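Local coordinates for protein enoyl-CoA hydratase (Geobacillus kaustophilus, PDB 2PPY) that probably hydrates the double bond of enoyl-CoA thioesters during fatty acid beta-oxidation, at residues C107-H111 against A132-G136; I135-V140 against M166-G170; R243-A247 against N261-I265. One frame throughout, in Å; residues are numbered along the deposited sequence.

Interaction 1 (C107-H111 against A132-G136)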
ATOM      1  N   CYS A 107      -3.944  11.926 -28.735  1.00 25.22           N
ATOM      2  CA  CYS A 107      -3.954  13.151 -29.526  1.00 23.87           C
ATOM      3  C   CYS A 107      -5.384  13.676 -29.526  1.00 23.86           C
ATOM      4  O   CYS A 107      -6.220  13.219 -30.304  1.00 23.96           O
ATOM      5  CB  CYS A 107      -3.500  12.869 -30.960  1.00 20.29           C
ATOM      6  SG  CYS A 107      -3.293  14.364 -31.970  1.00 23.39           S
ATOM      7  N   LEU A 108      -5.660  14.642 -28.657  1.00 20.18           N
ATOM      8  CA  LEU A 108      -7.003  15.190 -28.537  1.00 19.20           C
ATOM      9  C   LEU A 108      -7.258  16.409 -29.425  1.00 22.03           C
ATOM     10  O   LEU A 108      -6.727  17.497 -29.185  1.00 20.55           O
ATOM     11  CB  LEU A 108      -7.269  15.528 -27.067  1.00 16.15           C
ATOM     12  CG  LEU A 108      -6.952  14.382 -26.094  1.00 15.85           C
ATOM     13  CD1 LEU A 108      -7.151  14.860 -24.656  1.00 16.93           C
ATOM     14  CD2 LEU A 108      -7.846  13.172 -26.388  1.00 15.36           C
ATOM     15  N   GLU A 109      -8.080  16.217 -30.454  1.00 20.65           N
ATOM     16  CA  GLU A 109      -8.408  17.290 -31.386  1.00 23.62           C
ATOM     17  C   GLU A 109      -9.869  17.708 -31.307  1.00 21.97           C
ATOM     18  O   GLU A 109     -10.280  18.669 -31.952  1.00 26.28           O
ATOM     19  CB  GLU A 109      -8.076  16.865 -32.817  1.00 22.70           C
ATOM     20  CG  GLU A 109      -6.590  16.792 -33.111  1.00 26.57           C
ATOM     21  CD  GLU A 109      -6.302  16.229 -34.486  1.00 32.20           C
ATOM     22  OE1 GLU A 109      -6.494  15.011 -34.682  1.00 33.64           O
ATOM     23  OE2 GLU A 109      -5.891  17.006 -35.375  1.00 34.77           O
ATOM     24  N   GLY A 110     -10.653  16.984 -30.515  1.00 25.21           N
ATOM     25  CA  GLY A 110     -12.061  17.311 -30.370  1.00 24.97           C
ATOM     26  C   GLY A 110     -12.557  17.033 -28.965  1.00 24.61           C
ATOM     27  O   GLY A 110     -11.764  16.780 -28.062  1.00 25.59           O
ATOM     28  N   HIS A 111     -13.871  17.080 -28.779  1.00 24.80           N
ATOM     29  CA  HIS A 111     -14.464  16.826 -27.474  1.00 21.19           C
ATOM     30  C   HIS A 111     -13.966  15.503 -26.911  1.00 20.92           C
ATOM     31  O   HIS A 111     -14.005  14.473 -27.590  1.00 18.47           O
ATOM     32  CB  HIS A 111     -15.992  16.801 -27.577  1.00 20.77           C
ATOM     33  CG  HIS A 111     -16.598  18.126 -27.922  1.00 25.04           C
ATOM     34  ND1 HIS A 111     -17.462  18.296 -28.983  1.00 30.38           N
ATOM     35  CD2 HIS A 111     -16.465  19.344 -27.346  1.00 24.97           C
ATOM     36  CE1 HIS A 111     -17.834  19.565 -29.045  1.00 26.72           C
ATOM     37  NE2 HIS A 111     -17.244  20.218 -28.066  1.00 29.88           N
ATOM     38  N   ALA A 132      -9.960  22.344 -29.356  1.00 26.51           N
ATOM     39  CA  ALA A 132     -10.479  20.979 -29.294  1.00 24.22           C
ATOM     40  C   ALA A 132     -11.869  20.843 -28.683  1.00 19.91           C
ATOM     41  O   ALA A 132     -12.541  19.836 -28.893  1.00 27.56           O
ATOM     42  CB  ALA A 132      -9.494  20.083 -28.539  1.00 22.20           C
ATOM     43  N   GLY A 133     -12.299  21.836 -27.917  1.00 19.89           N
ATOM     44  CA  GLY A 133     -13.624  21.760 -27.325  1.00 20.97           C
ATOM     45  C   GLY A 133     -13.689  21.541 -25.829  1.00 20.96           C
ATOM     46  O   GLY A 133     -13.002  22.219 -25.061  1.00 23.32           O
ATOM     47  N   LYS A 134     -14.517  20.581 -25.420  1.00 24.78           N
ATOM     48  CA  LYS A 134     -14.735  20.258 -24.006  1.00 24.97           C
ATOM     49  C   LYS A 134     -14.031  18.991 -23.542  1.00 24.38           C
ATOM     50  O   LYS A 134     -13.891  18.024 -24.292  1.00 24.09           O
ATOM     51  CB  LYS A 134     -16.228  20.069 -23.727  1.00 29.36           C
ATOM     52  CG  LYS A 134     -17.156  21.162 -24.228  1.00 38.86           C
ATOM     53  CD  LYS A 134     -18.605  20.738 -23.995  1.00 45.57           C
ATOM     54  CE  LYS A 134     -19.603  21.767 -24.495  1.00 47.91           C
ATOM     55  NZ  LYS A 134     -21.008  21.324 -24.254  1.00 46.29           N
ATOM     56  N   ILE A 135     -13.607  18.997 -22.285  1.00 21.76           N
ATOM     57  CA  ILE A 135     -12.956  17.834 -21.700  1.00 20.26           C
ATOM     58  C   ILE A 135     -13.451  17.705 -20.259  1.00 20.31           C
ATOM     59  O   ILE A 135     -13.430  18.672 -19.497  1.00 22.57           O
ATOM     60  CB  ILE A 135     -11.406  17.966 -21.760  1.00 18.53           C
ATOM     61  CG1 ILE A 135     -10.749  16.747 -21.107  1.00 12.39           C
ATOM     62  CG2 ILE A 135     -10.962  19.263 -21.099  1.00 12.09           C
ATOM     63  CD1 ILE A 135      -9.273  16.624 -21.415  1.00 11.20           C
ATOM     64  N   GLY A 136     -13.930  16.513 -19.908  1.00 20.85           N
ATOM     65  CA  GLY A 136     -14.443  16.272 -18.569  1.00 11.64           C
ATOM     66  C   GLY A 136     -15.193  14.954 -18.445  1.00 16.30           C
ATOM     67  O   GLY A 136     -15.197  14.141 -19.370  1.00 15.74           O
TER

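Interaction 2 (I135-V140 against M166-G170)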
ATOM      1  N   ILE A 135     -13.607  18.997 -22.285  1.00 21.76           N
ATOM      2  CA  ILE A 135     -12.956  17.834 -21.700  1.00 20.26           C
ATOM      3  C   ILE A 135     -13.451  17.705 -20.259  1.00 20.31           C
ATOM      4  O   ILE A 135     -13.430  18.672 -19.497  1.00 22.57           O
ATOM      5  CB  ILE A 135     -11.406  17.966 -21.760  1.00 18.53           C
ATOM      6  CG1 ILE A 135     -10.749  16.747 -21.107  1.00 12.39           C
ATOM      7  CG2 ILE A 135     -10.962  19.263 -21.099  1.00 12.09           C
ATOM      8  CD1 ILE A 135      -9.273  16.624 -21.415  1.00 11.20           C
ATOM      9  N   GLY A 136     -13.930  16.513 -19.908  1.00 20.85           N
ATOM     10  CA  GLY A 136     -14.443  16.272 -18.569  1.00 11.64           C
ATOM     11  C   GLY A 136     -15.193  14.954 -18.445  1.00 16.30           C
ATOM     12  O   GLY A 136     -15.197  14.141 -19.370  1.00 15.74           O
ATOM     13  N   LEU A 137     -15.833  14.747 -17.297  1.00 14.40           N
ATOM     14  CA  LEU A 137     -16.578  13.521 -17.026  1.00 12.95           C
ATOM     15  C   LEU A 137     -18.010  13.858 -16.588  1.00 17.59           C
ATOM     16  O   LEU A 137     -18.283  14.032 -15.400  1.00 20.22           O
ATOM     17  CB  LEU A 137     -15.869  12.729 -15.927  1.00  8.45           C
ATOM     18  CG  LEU A 137     -14.417  12.292 -16.175  1.00 12.27           C
ATOM     19  CD1 LEU A 137     -13.834  11.713 -14.896  1.00  8.89           C
ATOM     20  CD2 LEU A 137     -14.355  11.271 -17.296  1.00  8.77           C
ATOM     21  N   PRO A 138     -18.945  13.949 -17.549  1.00 17.22           N
ATOM     22  CA  PRO A 138     -20.339  14.275 -17.237  1.00 17.05           C
ATOM     23  C   PRO A 138     -21.280  13.112 -16.904  1.00 18.84           C
ATOM     24  O   PRO A 138     -22.491  13.306 -16.849  1.00 18.25           O
ATOM     25  CB  PRO A 138     -20.787  15.026 -18.483  1.00 21.29           C
ATOM     26  CG  PRO A 138     -20.100  14.262 -19.566  1.00 16.56           C
ATOM     27  CD  PRO A 138     -18.703  14.029 -19.002  1.00 15.20           C
ATOM     28  N   GLU A 139     -20.734  11.923 -16.666  1.00 15.10           N
ATOM     29  CA  GLU A 139     -21.553  10.749 -16.355  1.00 15.66           C
ATOM     30  C   GLU A 139     -22.616  10.945 -15.275  1.00 19.40           C
ATOM     31  O   GLU A 139     -23.677  10.316 -15.318  1.00 14.21           O
ATOM     32  CB  GLU A 139     -20.663   9.566 -15.956  1.00 15.01           C
ATOM     33  CG  GLU A 139     -19.887   8.956 -17.107  1.00 18.52           C
ATOM     34  CD  GLU A 139     -18.521   9.583 -17.317  1.00 17.82           C
ATOM     35  OE1 GLU A 139     -18.365  10.802 -17.086  1.00 18.14           O
ATOM     36  OE2 GLU A 139     -17.603   8.846 -17.732  1.00 16.67           O
ATOM     37  N   VAL A 140     -22.336  11.801 -14.301  1.00 14.88           N
ATOM     38  CA  VAL A 140     -23.287  12.039 -13.223  1.00 19.01           C
ATOM     39  C   VAL A 140     -24.628  12.567 -13.747  1.00 21.45           C
ATOM     40  O   VAL A 140     -25.668  12.356 -13.121  1.00 21.16           O
ATOM     41  CB  VAL A 140     -22.727  13.051 -12.189  1.00 18.70           C
ATOM     42  CG1 VAL A 140     -22.649  14.446 -12.802  1.00 17.19           C
ATOM     43  CG2 VAL A 140     -23.602  13.068 -10.954  1.00 16.57           C
HETATM   44  N   MSE A 166     -14.963  17.976 -10.138  1.00 10.78           N
HETATM   45  CA  MSE A 166     -15.328  17.757 -11.535  1.00 15.31           C
HETATM   46  C   MSE A 166     -16.304  16.610 -11.757  1.00 16.76           C
HETATM   47  O   MSE A 166     -17.205  16.720 -12.589  1.00 15.79           O
HETATM   48  CB  MSE A 166     -14.080  17.526 -12.395  1.00 15.65           C
HETATM   49  CG  MSE A 166     -13.299  18.793 -12.702  1.00 18.09           C
HETATM   50 SE   MSE A 166     -11.804  18.471 -13.876  1.00 32.58          SE
HETATM   51  CE  MSE A 166     -12.749  18.175 -15.538  1.00 16.68           C
ATOM     52  N   ASN A 167     -16.125  15.513 -11.020  1.00 14.38           N
ATOM     53  CA  ASN A 167     -16.990  14.341 -11.155  1.00 14.06           C
ATOM     54  C   ASN A 167     -18.414  14.520 -10.614  1.00 13.34           C
ATOM     55  O   ASN A 167     -19.375  14.081 -11.253  1.00 16.27           O
ATOM     56  CB  ASN A 167     -16.344  13.124 -10.472  1.00 15.57           C
ATOM     57  CG  ASN A 167     -15.345  12.397 -11.369  1.00 15.39           C
ATOM     58  OD1 ASN A 167     -15.714  11.517 -12.151  1.00 18.27           O
ATOM     59  ND2 ASN A 167     -14.076  12.769 -11.264  1.00 13.82           N
ATOM     60  N   ILE A 168     -18.563  15.147  -9.447  1.00 11.39           N
ATOM     61  CA  ILE A 168     -19.898  15.317  -8.874  1.00 11.08           C
ATOM     62  C   ILE A 168     -20.747  16.379  -9.582  1.00 14.93           C
ATOM     63  O   ILE A 168     -21.975  16.305  -9.550  1.00 13.73           O
ATOM     64  CB  ILE A 168     -19.857  15.632  -7.353  1.00 10.12           C
ATOM     65  CG1 ILE A 168     -19.174  16.974  -7.104  1.00 12.76           C
ATOM     66  CG2 ILE A 168     -19.149  14.500  -6.598  1.00 11.94           C
ATOM     67  CD1 ILE A 168     -19.209  17.395  -5.653  1.00  6.73           C
ATOM     68  N   THR A 169     -20.106  17.362 -10.212  1.00 12.67           N
ATOM     69  CA  THR A 169     -20.847  18.395 -10.938  1.00 19.78           C
ATOM     70  C   THR A 169     -21.027  17.942 -12.390  1.00 17.16           C
ATOM     71  O   THR A 169     -22.033  18.240 -13.020  1.00 16.56           O
ATOM     72  CB  THR A 169     -20.106  19.758 -10.951  1.00 17.58           C
ATOM     73  OG1 THR A 169     -18.909  19.645 -11.728  1.00 20.04           O
ATOM     74  CG2 THR A 169     -19.756  20.203  -9.539  1.00 19.69           C
ATOM     75  N   GLY A 170     -20.038  17.218 -12.908  1.00 21.34           N
ATOM     76  CA  GLY A 170     -20.099  16.725 -14.273  1.00 17.02           C
ATOM     77  C   GLY A 170     -19.739  17.786 -15.290  1.00 20.59           C
ATOM     78  O   GLY A 170     -19.863  17.580 -16.498  1.00 21.70           O
TER
HETATM   79  O   HOH W   1     -19.537  12.439 -13.322  1.00 11.27           O
HETATM   80  O   HOH W   2     -16.149  16.804 -15.186  1.00 17.44           O

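Interaction 3 (R243-A247 against N261-I265)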
ATOM      1  N   ARG A 243      22.681  -3.447 -19.382  1.00 27.43           N
ATOM      2  CA  ARG A 243      23.072  -4.606 -20.173  1.00 29.52           C
ATOM      3  C   ARG A 243      22.698  -4.501 -21.650  1.00 31.06           C
ATOM      4  O   ARG A 243      22.963  -5.424 -22.418  1.00 34.74           O
ATOM      5  CB  ARG A 243      22.458  -5.889 -19.599  1.00 30.09           C
ATOM      6  CG  ARG A 243      23.132  -6.435 -18.344  1.00 30.60           C
ATOM      7  CD  ARG A 243      22.699  -5.690 -17.094  1.00 41.18           C
ATOM      8  NE  ARG A 243      23.304  -6.228 -15.878  1.00 38.11           N
ATOM      9  CZ  ARG A 243      23.244  -7.504 -15.515  1.00 33.66           C
ATOM     10  NH1 ARG A 243      22.607  -8.384 -16.274  1.00 35.51           N
ATOM     11  NH2 ARG A 243      23.830  -7.900 -14.395  1.00 38.30           N
ATOM     12  N   SER A 244      22.089  -3.390 -22.055  1.00 29.46           N
ATOM     13  CA  SER A 244      21.689  -3.234 -23.451  1.00 30.95           C
ATOM     14  C   SER A 244      22.812  -2.661 -24.306  1.00 35.37           C
ATOM     15  O   SER A 244      23.822  -2.178 -23.789  1.00 35.08           O
ATOM     16  CB  SER A 244      20.455  -2.330 -23.568  1.00 28.76           C
ATOM     17  OG  SER A 244      20.782  -0.963 -23.353  1.00 25.55           O
ATOM     18  N   GLU A 245      22.622  -2.710 -25.620  1.00 39.00           N
ATOM     19  CA  GLU A 245      23.614  -2.200 -26.554  1.00 40.79           C
ATOM     20  C   GLU A 245      23.540  -0.683 -26.655  1.00 39.38           C
ATOM     21  O   GLU A 245      24.561  -0.012 -26.807  1.00 42.10           O
ATOM     22  CB  GLU A 245      23.407  -2.835 -27.931  1.00 47.21           C
ATOM     23  CG  GLU A 245      23.680  -4.329 -27.946  1.00 61.11           C
ATOM     24  CD  GLU A 245      23.332  -4.978 -29.268  1.00 69.49           C
ATOM     25  OE1 GLU A 245      23.823  -4.505 -30.315  1.00 75.19           O
ATOM     26  OE2 GLU A 245      22.569  -5.968 -29.258  1.00 72.18           O
ATOM     27  N   ASP A 246      22.333  -0.139 -26.565  1.00 34.07           N
ATOM     28  CA  ASP A 246      22.160   1.303 -26.646  1.00 33.66           C
ATOM     29  C   ASP A 246      22.897   2.011 -25.520  1.00 31.43           C
ATOM     30  O   ASP A 246      23.409   3.112 -25.707  1.00 30.02           O
ATOM     31  CB  ASP A 246      20.673   1.657 -26.609  1.00 39.50           C
ATOM     32  CG  ASP A 246      19.992   1.433 -27.944  1.00 40.68           C
ATOM     33  OD1 ASP A 246      20.399   0.501 -28.668  1.00 43.12           O
ATOM     34  OD2 ASP A 246      19.045   2.180 -28.264  1.00 43.75           O
ATOM     35  N   ALA A 247      22.948   1.378 -24.350  1.00 31.88           N
ATOM     36  CA  ALA A 247      23.637   1.953 -23.197  1.00 32.05           C
ATOM     37  C   ALA A 247      25.120   2.053 -23.525  1.00 30.40           C
ATOM     38  O   ALA A 247      25.747   3.096 -23.331  1.00 31.64           O
ATOM     39  CB  ALA A 247      23.429   1.075 -21.966  1.00 25.33           C
ATOM     40  N   ASN A 261      24.052   6.076 -32.236  1.00 46.64           N
ATOM     41  CA  ASN A 261      23.161   5.402 -33.172  1.00 49.12           C
ATOM     42  C   ASN A 261      22.372   4.322 -32.442  1.00 44.69           C
ATOM     43  O   ASN A 261      22.820   3.182 -32.294  1.00 40.49           O
ATOM     44  CB  ASN A 261      23.967   4.795 -34.320  1.00 58.78           C
ATOM     45  CG  ASN A 261      24.772   5.838 -35.077  1.00 69.19           C
ATOM     46  OD1 ASN A 261      24.222   6.819 -35.582  1.00 73.56           O
ATOM     47  ND2 ASN A 261      26.082   5.630 -35.159  1.00 75.13           N
ATOM     48  N   TRP A 262      21.186   4.705 -31.990  1.00 42.87           N
ATOM     49  CA  TRP A 262      20.300   3.822 -31.246  1.00 37.41           C
ATOM     50  C   TRP A 262      19.777   2.654 -32.063  1.00 36.68           C
ATOM     51  O   TRP A 262      19.367   2.817 -33.211  1.00 39.26           O
ATOM     52  CB  TRP A 262      19.126   4.630 -30.713  1.00 31.46           C
ATOM     53  CG  TRP A 262      19.550   5.877 -30.016  1.00 23.21           C
ATOM     54  CD1 TRP A 262      19.213   7.156 -30.351  1.00 22.42           C
ATOM     55  CD2 TRP A 262      20.369   5.969 -28.845  1.00 21.71           C
ATOM     56  NE1 TRP A 262      19.771   8.041 -29.459  1.00 27.19           N
ATOM     57  CE2 TRP A 262      20.487   7.338 -28.526  1.00 22.34           C
ATOM     58  CE3 TRP A 262      21.020   5.027 -28.036  1.00 23.26           C
ATOM     59  CZ2 TRP A 262      21.224   7.790 -27.426  1.00 23.67           C
ATOM     60  CZ3 TRP A 262      21.753   5.475 -26.945  1.00 21.08           C
ATOM     61  CH2 TRP A 262      21.850   6.848 -26.652  1.00 20.87           C
ATOM     62  N   LYS A 263      19.787   1.473 -31.457  1.00 40.09           N
ATOM     63  CA  LYS A 263      19.302   0.270 -32.117  1.00 44.87           C
ATOM     64  C   LYS A 263      18.021  -0.223 -31.456  1.00 42.55           C
ATOM     65  O   LYS A 263      17.339  -1.100 -31.983  1.00 46.60           O
ATOM     66  CB  LYS A 263      20.379  -0.819 -32.082  1.00 53.76           C
ATOM     67  CG  LYS A 263      21.536  -0.559 -33.041  1.00 67.27           C
ATOM     68  CD  LYS A 263      22.722  -1.473 -32.775  1.00 80.42           C
ATOM     69  CE  LYS A 263      23.404  -1.123 -31.457  1.00 87.65           C
ATOM     70  NZ  LYS A 263      24.632  -1.934 -31.224  1.00 90.10           N
ATOM     71  N   GLY A 264      17.697   0.350 -30.302  1.00 40.09           N
ATOM     72  CA  GLY A 264      16.485  -0.034 -29.599  1.00 39.32           C
ATOM     73  C   GLY A 264      16.635  -1.240 -28.694  1.00 37.40           C
ATOM     74  O   GLY A 264      15.673  -1.660 -28.053  1.00 33.13           O
ATOM     75  N   ILE A 265      17.837  -1.804 -28.644  1.00 36.00           N
ATOM     76  CA  ILE A 265      18.100  -2.963 -27.802  1.00 34.17           C
ATOM     77  C   ILE A 265      19.387  -2.753 -27.011  1.00 32.47           C
ATOM     78  O   ILE A 265      19.985  -1.667 -27.146  1.00 22.36           O
ATOM     79  CB  ILE A 265      18.242  -4.249 -28.644  1.00 42.51           C
ATOM     80  CG1 ILE A 265      19.480  -4.157 -29.541  1.00 47.32           C
ATOM     81  CG2 ILE A 265      16.996  -4.449 -29.495  1.00 42.40           C
ATOM     82  CD1 ILE A 265      19.756  -5.420 -30.334  1.00 52.79           C
TER

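Interaction 1 (C107-H111 against A132-G136)
H111 and K134 each carry CG anti to the carbonyl carbon (chi1 -67° and -50°), which lays the imidazole alongside the start of the lysine chain, both pointing the same way. In this crotonase fold the turn at E109 and G110 leads from strand 103-108 of the main sheet into strand 111-113, which pairs in parallel with strand 135-136. The imidazole meets the other backbone edge-on: H111 CD2 lies 3.0 Å from K134 N, which is in the ring plane, and 3.7 Å from K134 CG. F65 packs edge-to-face with the same ring. G133, with positive phi, takes the turn that carries the chain past this ring, and its CA is 3.7 Å from H111 CD2. The backbones meet through CA-H...O contacts: A132 CA to E109 O is 3.5 Å with an angle at H of 145°, and H111 CA to K134 O is 3.4 Å. The CA-CB bond of E109 points away, and OE1 forms a salt bridge with R194, while the backbone O also accepts from Q190. A132 CB rests on the E109 carbonyl carbon at 3.7 Å. On the apolar side, methyl meets methyl, with L108 CD1 4.3 Å from I135 CD1.

Interaction 2 (I135-V140 against M166-G170)
P138 and G170 bring their CA atoms to 3.9 Å of each other where helix 160-169 ends, G170 leaving helical geometry with phi 80° while its N still bonds to M166 O. Direct backbone contact is a CA-H...O approach, G170 CA to L137 O at 3.4 Å with an angle at H of 155°; two waters bridge other backbone groups. One water donates to both L137 O and N167 O (2.6 Å to the latter) and accepts from V140 N, so three backbone groups from the two segments share it. The other accepts from L137 N and donates to M166 O, which thus serves both this water and G170 N. Among the side chains, V140 is turned toward the helix end, with CG1 set between its backbone N and carbonyl carbon (chi1 69°). That places CG1 3.7 Å from G170 CA and 3.6 Å from N167 O. L137 and N167 run side by side, L137 CD1 touching N167 OD1 at 3.3 Å, while N167 ND2 is held by A163 O of its own helix. M166, a selenomethionine, bends at chi3 and brings CE to 4.0 Å from G136 CA. A second subunit adds packing of A211 on V140 and of I215 on N167. The loop so anchored also carries E139, whose OE2 lies close to E118 OE1, an arrangement consistent with the paired glutamates of the crotonase active site.

Interaction 3 (R243-A247 against N261-I265)
D246, I265 and E245 bury the most area where the C-terminal tail of this crotonase-fold chain folds back on the first turn of helix 245-255, whose N-cap is S244. D246, with CG anti to its carbonyl carbon (chi1 -78°), pushes its carboxylate into the bend of the tail. K263 N donates to D246 OD1 at 3.0 Å and G264 N to D246 OD2 at 3.1 Å, both on the syn side with fairly straight bonds (155° and 152°) but each tilted somewhat out of the carboxylate plane, so the carboxylate is gripped at both oxygens. In return D246 N donates to I265 O at 2.9 Å, in the carbonyl plane; E245 N adds a weak bond to the same oxygen. I265 O thus accepts from two N-H groups of the first turn, one of them weakly. E245 lies side by side with I265, its OE2 3.1 Å from I265 CD1, and crosses K263 at about a right angle to form a salt bridge, K263 NZ to E245 OE1 at 2.8 Å on the anti side. R81 of a neighbouring subunit packs on I265, and S141 of another on W262. The indole turns its edge to the helix backbone: W262 CZ3 lies 3.1 Å from D246 O.

How the interactions relate
From the N terminus, interaction 1 comes first, closing a loop over strand 125-129 and helix 115-121 and tying the end of strand 103-108 and the start of strand 111-113 to strand 135-136. Interaction 2 opens on that same strand, sharing I135 and G136, and closes over helix 150-158 and most of helix 160-169. The two loops therefore follow each other end to end instead of nesting or crossing, and their centres are 14 Å apart. Interaction 3 is separate and later in the chain: it closes a short loop over helix 245-255, joining the helix start to the C terminus. It lies on the opposite side of the chain's centre, its centre 37 Å from that of interaction 1 and 44 Å from that of interaction 2.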